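Local atomic coordinates of Ras-associated and pleckstrin homology domains-containing protein 1 (Homo sapiens, PDB entry 4GMV), a protein that mediates localized membrane signals, brings the actin regulators EVL and VASP to the leading edge and is implicated in the control of lamellipodial dynamics. Residues 80-85 with 234-239; 211-216 with 253-258. One frame throughout, in Å; residues are numbered along the deposited sequence.

Interaction 1: residues 80-85 with 234-239; sequences SELQME and PQIQKK
The isobutyl group of L82 lies against the backbone of Q237, K238 and K239, at one of the places where the Ras-associating domain of lamellipodin meets its pleckstrin homology domain. L82 sits in the tight turn that joins strands 74-79 and 84-87 of the first domain, a hairpin whose second strand begins with a G1 beta bulge at Q83 and M84. Residues 234-239 belong to the irregular loop between strands 228-232 and 244-247 of the second. The leucine places CG anti to its own carbonyl carbon (chi1 -62°), and its two methyls divide the loop between them. CD2 comes to 3.6 Å from K239 N, close against the peptide group that links K238 to K239. CD1 rests on the preceding stretch, 3.9 Å from Q237 C, and reaches I236 CG2 more loosely at 4.4 Å. A backbone is thus packed by an apolar side chain, and the segments share no direct hydrogen bond. K232 of strand 228-232 also touches L82, while L82 O accepts a bond from Y217, an ABL1 phosphorylation site that is unmodified here.

Q237 contributes mainly its backbone, since its amide is turned to other partners. Its OE1 is bonded to N107, which also receives the N-H of S80, so the Q237 side chain gives a further polar link between the domains. NE2 makes a weak, bent bond of 3.1 Å to P234 O within the loop.

At the exposed side of the contact, the chain of E81 runs beside that of K238, with OE1 3.9 Å from K238 CB. One water joins the segments here, donating to E81 OE2 at 3.0 Å and accepting from K239 N at 2.8 Å.

Interaction 2: residues 211-216 with 253-258; sequences VYYGQD and TLHQWV
V258 N donates to L254 O over 2.8 Å, the helical bond that sets these two residues one turn apart on the face of helix 251-266 turned to strand 210-214. This is the C-terminal helix of the pleckstrin homology fold, packed against the barrel-like strands; the short axes run nearly antiparallel, at 162° and 10.4 Å.

V258 carries most of the helix side of the contact. With CG1 anti to the backbone N (chi1 168°) and CG2 anti to the carbonyl carbon, the two methyls are both turned to Y213, whose ring they approach obliquely. CG2 reaches CE1 of Y213 at 3.6 Å, and CG1 approaches the Y213 OH at 3.5 Å. The same CG2 also touches V211 CG2 at 4.2 Å, bridging two residues of the strand, while L254 CD2 meets Y213 CD1, nearer the CB end of the ring. H255 lies crosswise to the tyrosine: the Y213 OH lies at the edge of the imidazole, in its plane, but ND1 of H255 is 3.9 Å from that oxygen, too far for a hydrogen bond. L229 of strand 228-232 also touches L254 and V258.

Lacking polar bonds between strand and helix, the contact depends on burial and on the close fit of branched and aromatic side chains.

Strand 210-214 is common ground: it pairs antiparallel along one edge with strand 84-87 and offers side chains to helix 251-266. Interactions 1 and 2, whose centres lie about 15 Å apart, are thus joined by probable backbone hydrogen bonds from Y213 N to E85 O (2.6 Å) and from Q215 N to Q83 O (2.8 Å). Interaction 2 belongs to the interior of a single domain, where mostly apolar side-chain contacts hold helix to strand. Interaction 1 lies at the border of two domains and is only partly buried, with polar groups and a water taking over toward solvent. The buried contact relies on side chains meeting side chains, the border contact on a side chain meeting a backbone.

Interaction 1: residues 80-85 with 234-239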
loop_
_atom_site.group_PDB
_atom_site.type_symbol
_atom_site.label_atom_id
_atom_site.label_comp_id
_atom_site.label_asym_id
_atom_site.label_seq_id
_atom_site.Cartn_x
_atom_site.Cartn_y
_atom_site.Cartn_z
ATOM N N SER A 80 -6.191 -13.694 -4.186
ATOM C CA SER A 80 -7.141 -14.695 -3.698
ATOM C C SER A 80 -6.497 -16.020 -3.315
ATOM O O SER A 80 -6.810 -16.596 -2.262
ATOM C CB SER A 80 -8.227 -14.921 -4.762
ATOM O OG SER A 80 -8.988 -16.093 -4.511
ATOM N N GLU A 81 -5.598 -16.490 -4.176
ATOM C CA GLU A 81 -4.901 -17.757 -3.993
ATOM C C GLU A 81 -3.902 -17.737 -2.845
ATOM O O GLU A 81 -3.525 -18.783 -2.325
ATOM C CB GLU A 81 -4.166 -18.132 -5.272
ATOM C CG GLU A 81 -4.771 -19.315 -5.998
ATOM C CD GLU A 81 -3.698 -20.211 -6.575
ATOM O OE1 GLU A 81 -3.133 -19.850 -7.633
ATOM O OE2 GLU A 81 -3.412 -21.258 -5.959
ATOM N N LEU A 82 -3.459 -16.547 -2.469
ATOM C CA LEU A 82 -2.446 -16.424 -1.433
ATOM C C LEU A 82 -3.001 -15.796 -0.149
ATOM O O LEU A 82 -2.252 -15.521 0.786
ATOM C CB LEU A 82 -1.231 -15.661 -1.973
ATOM C CG LEU A 82 -0.471 -16.302 -3.150
ATOM C CD1 LEU A 82 0.599 -15.367 -3.706
ATOM C CD2 LEU A 82 0.134 -17.654 -2.776
ATOM N N GLN A 83 -4.320 -15.615 -0.110
ATOM C CA GLN A 83 -5.027 -14.973 0.999
ATOM C C GLN A 83 -4.301 -13.751 1.582
ATOM O O GLN A 83 -3.926 -13.725 2.759
ATOM C CB GLN A 83 -5.378 -15.980 2.091
ATOM C CG GLN A 83 -6.601 -16.833 1.787
ATOM C CD GLN A 83 -6.930 -17.794 2.913
ATOM O OE1 GLN A 83 -6.546 -17.579 4.068
ATOM N NE2 GLN A 83 -7.636 -18.869 2.583
ATOM N N MET A 84 -4.114 -12.746 0.734
ATOM C CA MET A 84 -3.495 -11.501 1.136
ATOM C C MET A 84 -4.045 -10.335 0.318
ATOM O O MET A 84 -4.653 -10.522 -0.734
ATOM C CB MET A 84 -1.955 -11.589 1.034
ATOM C CG MET A 84 -1.394 -11.713 -0.375
ATOM S SD MET A 84 0.415 -11.811 -0.420
ATOM C CE MET A 84 0.674 -13.525 0.009
ATOM N N GLU A 85 -3.838 -9.128 0.817
ATOM C CA GLU A 85 -4.248 -7.931 0.100
ATOM C C GLU A 85 -3.264 -6.801 0.307
ATOM O O GLU A 85 -2.584 -6.738 1.341
ATOM C CB GLU A 85 -5.655 -7.469 0.495
ATOM C CG GLU A 85 -6.167 -7.941 1.843
ATOM C CD GLU A 85 -6.882 -6.851 2.604
ATOM O OE1 GLU A 85 -8.105 -6.993 2.857
ATOM O OE2 GLU A 85 -6.205 -5.862 2.977
ATOM N N PRO A 234 5.362 -8.124 -7.071
ATOM C CA PRO A 234 4.013 -7.996 -7.639
ATOM C C PRO A 234 3.588 -9.128 -8.587
ATOM O O PRO A 234 2.408 -9.496 -8.578
ATOM C CB PRO A 234 4.066 -6.652 -8.403
ATOM C CG PRO A 234 5.460 -6.133 -8.251
ATOM C CD PRO A 234 6.065 -6.830 -7.073
ATOM N N GLN A 235 4.533 -9.655 -9.374
ATOM C CA GLN A 235 4.284 -10.696 -10.390
ATOM C C GLN A 235 3.888 -12.068 -9.838
ATOM O O GLN A 235 3.301 -12.887 -10.557
ATOM C CB GLN A 235 5.523 -10.903 -11.269
ATOM C CG GLN A 235 5.649 -9.983 -12.467
ATOM C CD GLN A 235 6.857 -10.315 -13.340
ATOM O OE1 GLN A 235 7.416 -11.421 -13.278
ATOM N NE2 GLN A 235 7.261 -9.357 -14.167
ATOM N N ILE A 236 4.242 -12.337 -8.583
ATOM C CA ILE A 236 3.962 -13.640 -7.990
ATOM C C ILE A 236 2.480 -13.771 -7.646
ATOM O O ILE A 236 1.928 -12.954 -6.924
ATOM C CB ILE A 236 4.862 -13.918 -6.767
ATOM C CG1 ILE A 236 6.289 -14.194 -7.224
ATOM C CG2 ILE A 236 4.350 -15.114 -5.983
ATOM C CD1 ILE A 236 7.321 -13.923 -6.156
ATOM N N GLN A 237 1.848 -14.803 -8.195
ATOM C CA GLN A 237 0.409 -15.010 -8.045
ATOM C C GLN A 237 0.056 -16.351 -7.406
ATOM O O GLN A 237 -1.087 -16.572 -7.007
ATOM C CB GLN A 237 -0.298 -14.840 -9.394
ATOM C CG GLN A 237 -0.225 -13.428 -9.954
ATOM C CD GLN A 237 -0.879 -12.389 -9.051
ATOM O OE1 GLN A 237 -2.022 -12.557 -8.613
ATOM N NE2 GLN A 237 -0.158 -11.307 -8.769
ATOM N N LYS A 238 1.045 -17.235 -7.306
ATOM C CA LYS A 238 0.862 -18.555 -6.703
ATOM C C LYS A 238 1.966 -18.860 -5.683
ATOM O O LYS A 238 2.926 -18.093 -5.556
ATOM C CB LYS A 238 0.793 -19.640 -7.789
ATOM C CG LYS A 238 2.067 -19.816 -8.603
ATOM C CD LYS A 238 1.901 -20.856 -9.704
ATOM C CE LYS A 238 3.248 -21.213 -10.306
ATOM N NZ LYS A 238 3.126 -21.927 -11.608
ATOM N N LYS A 239 1.812 -19.971 -4.963
ATOM C CA LYS A 239 2.775 -20.428 -3.961
ATOM C C LYS A 239 4.209 -20.381 -4.481
ATOM O O LYS A 239 4.504 -20.869 -5.570
ATOM C CB LYS A 239 2.430 -21.852 -3.517
ATOM C CG LYS A 239 3.336 -22.445 -2.442
ATOM C CD LYS A 239 3.138 -23.949 -2.303
ATOM C CE LYS A 239 1.724 -24.307 -1.864
ATOM N NZ LYS A 239 1.503 -25.779 -1.879
HETATM O O HOH W 1 -0.556 -21.466 -4.928
#

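Interaction 2: residues 211-216 with 253-258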
loop_
_atom_site.group_PDB
_atom_site.type_symbol
_atom_site.label_atom_id
_atom_site.label_comp_id
_atom_site.label_asym_id
_atom_site.label_seq_id
_atom_site.Cartn_x
_atom_site.Cartn_y
_atom_site.Cartn_z
ATOM N N VAL A 211 4.222 -4.812 -0.306
ATOM C CA VAL A 211 3.873 -5.293 1.016
ATOM C C VAL A 211 2.356 -5.480 1.204
ATOM O O VAL A 211 1.555 -4.630 0.850
ATOM C CB VAL A 211 4.467 -4.413 2.146
ATOM C CG1 VAL A 211 4.273 -2.926 1.857
ATOM C CG2 VAL A 211 3.853 -4.803 3.504
ATOM N N TYR A 212 1.994 -6.615 1.788
ATOM C CA TYR A 212 0.629 -7.071 1.786
ATOM C C TYR A 212 0.203 -7.393 3.198
ATOM O O TYR A 212 1.014 -7.716 4.057
ATOM C CB TYR A 212 0.491 -8.324 0.911
ATOM C CG TYR A 212 0.782 -8.100 -0.548
ATOM C CD1 TYR A 212 2.095 -8.074 -1.020
ATOM C CD2 TYR A 212 -0.255 -7.916 -1.463
ATOM C CE1 TYR A 212 2.366 -7.866 -2.359
ATOM C CE2 TYR A 212 0.007 -7.696 -2.802
ATOM C CZ TYR A 212 1.328 -7.676 -3.249
ATOM O OH TYR A 212 1.618 -7.460 -4.589
ATOM N N TYR A 213 -1.086 -7.306 3.444
ATOM C CA TYR A 213 -1.612 -7.791 4.694
ATOM C C TYR A 213 -2.101 -9.219 4.467
ATOM O O TYR A 213 -2.949 -9.466 3.601
ATOM C CB TYR A 213 -2.747 -6.907 5.124
ATOM C CG TYR A 213 -2.398 -5.494 5.558
ATOM C CD1 TYR A 213 -1.687 -5.247 6.732
ATOM C CD2 TYR A 213 -2.858 -4.399 4.832
ATOM C CE1 TYR A 213 -1.425 -3.955 7.148
ATOM C CE2 TYR A 213 -2.593 -3.105 5.240
ATOM C CZ TYR A 213 -1.887 -2.891 6.394
ATOM O OH TYR A 213 -1.645 -1.598 6.790
ATOM N N GLY A 214 -1.552 -10.168 5.217
ATOM C CA GLY A 214 -2.035 -11.548 5.154
ATOM C C GLY A 214 -3.398 -11.650 5.808
ATOM O O GLY A 214 -3.677 -10.907 6.742
ATOM N N GLN A 215 -4.244 -12.546 5.298
ATOM C CA GLN A 215 -5.602 -12.755 5.800
ATOM C C GLN A 215 -5.689 -14.147 6.445
ATOM O O GLN A 215 -5.447 -15.158 5.778
ATOM C CB GLN A 215 -6.647 -12.663 4.660
ATOM C CG GLN A 215 -6.438 -11.568 3.604
ATOM C CD GLN A 215 -7.276 -11.773 2.325
ATOM O OE1 GLN A 215 -7.405 -12.888 1.806
ATOM N NE2 GLN A 215 -7.844 -10.683 1.812
ATOM N N ASP A 216 -6.032 -14.185 7.733
ATOM C CA ASP A 216 -6.331 -15.426 8.470
ATOM C C ASP A 216 -5.176 -16.444 8.459
ATOM O O ASP A 216 -5.388 -17.656 8.313
ATOM C CB ASP A 216 -7.648 -16.047 7.971
ATOM C CG ASP A 216 -8.137 -17.188 8.848
ATOM O OD1 ASP A 216 -8.760 -18.124 8.301
ATOM O OD2 ASP A 216 -7.889 -17.165 10.074
ATOM N N THR A 253 2.424 -3.172 16.143
ATOM C CA THR A 253 3.689 -3.571 15.536
ATOM C C THR A 253 3.510 -3.739 14.034
ATOM O O THR A 253 4.312 -3.233 13.246
ATOM C CB THR A 253 4.225 -4.851 16.218
ATOM O OG1 THR A 253 4.346 -4.603 17.622
ATOM C CG2 THR A 253 5.580 -5.252 15.685
ATOM N N LEU A 254 2.434 -4.411 13.644
ATOM C CA LEU A 254 2.123 -4.620 12.231
ATOM C C LEU A 254 2.024 -3.306 11.473
ATOM O O LEU A 254 2.695 -3.120 10.450
ATOM C CB LEU A 254 0.844 -5.446 12.081
ATOM C CG LEU A 254 0.221 -5.647 10.699
ATOM C CD1 LEU A 254 1.088 -6.518 9.801
ATOM C CD2 LEU A 254 -1.173 -6.242 10.845
ATOM N N HIS A 255 1.218 -2.385 11.986
ATOM C CA HIS A 255 1.079 -1.065 11.369
ATOM C C HIS A 255 2.343 -0.262 11.377
ATOM O O HIS A 255 2.594 0.489 10.443
ATOM C CB HIS A 255 -0.052 -0.270 12.007
ATOM C CG HIS A 255 -1.397 -0.917 11.856
ATOM N ND1 HIS A 255 -1.829 -1.412 10.679
ATOM C CD2 HIS A 255 -2.414 -1.146 12.783
ATOM C CE1 HIS A 255 -3.060 -1.941 10.843
ATOM N NE2 HIS A 255 -3.416 -1.778 12.133
ATOM N N GLN A 256 3.152 -0.406 12.426
ATOM C CA GLN A 256 4.455 0.264 12.469
ATOM C C GLN A 256 5.353 -0.244 11.347
ATOM O O GLN A 256 6.009 0.548 10.677
ATOM C CB GLN A 256 5.148 0.057 13.822
ATOM C CG GLN A 256 4.716 1.010 14.927
ATOM C CD GLN A 256 5.621 0.931 16.149
ATOM O OE1 GLN A 256 5.577 -0.029 16.917
ATOM N NE2 GLN A 256 6.442 1.952 16.336
ATOM N N TRP A 257 5.372 -1.565 11.138
ATOM C CA TRP A 257 6.195 -2.154 10.085
ATOM C C TRP A 257 5.685 -1.870 8.701
ATOM O O TRP A 257 6.439 -1.428 7.831
ATOM C CB TRP A 257 6.413 -3.651 10.316
ATOM C CG TRP A 257 7.504 -3.915 11.323
ATOM C CD1 TRP A 257 7.365 -4.103 12.690
ATOM C CD2 TRP A 257 8.958 -3.987 11.076
ATOM N NE1 TRP A 257 8.586 -4.297 13.281
ATOM C CE2 TRP A 257 9.578 -4.240 12.374
ATOM C CE3 TRP A 257 9.769 -3.877 9.949
ATOM C CZ2 TRP A 257 10.952 -4.373 12.522
ATOM C CZ3 TRP A 257 11.147 -4.024 10.105
ATOM C CH2 TRP A 257 11.727 -4.265 11.363
ATOM N N VAL A 258 4.402 -2.097 8.475
ATOM C CA VAL A 258 3.835 -1.826 7.158
ATOM C C VAL A 258 4.098 -0.370 6.769
ATOM O O VAL A 258 4.671 -0.097 5.695
ATOM C CB VAL A 258 2.340 -2.172 7.097
ATOM C CG1 VAL A 258 1.709 -1.616 5.826
ATOM C CG2 VAL A 258 2.164 -3.680 7.166
#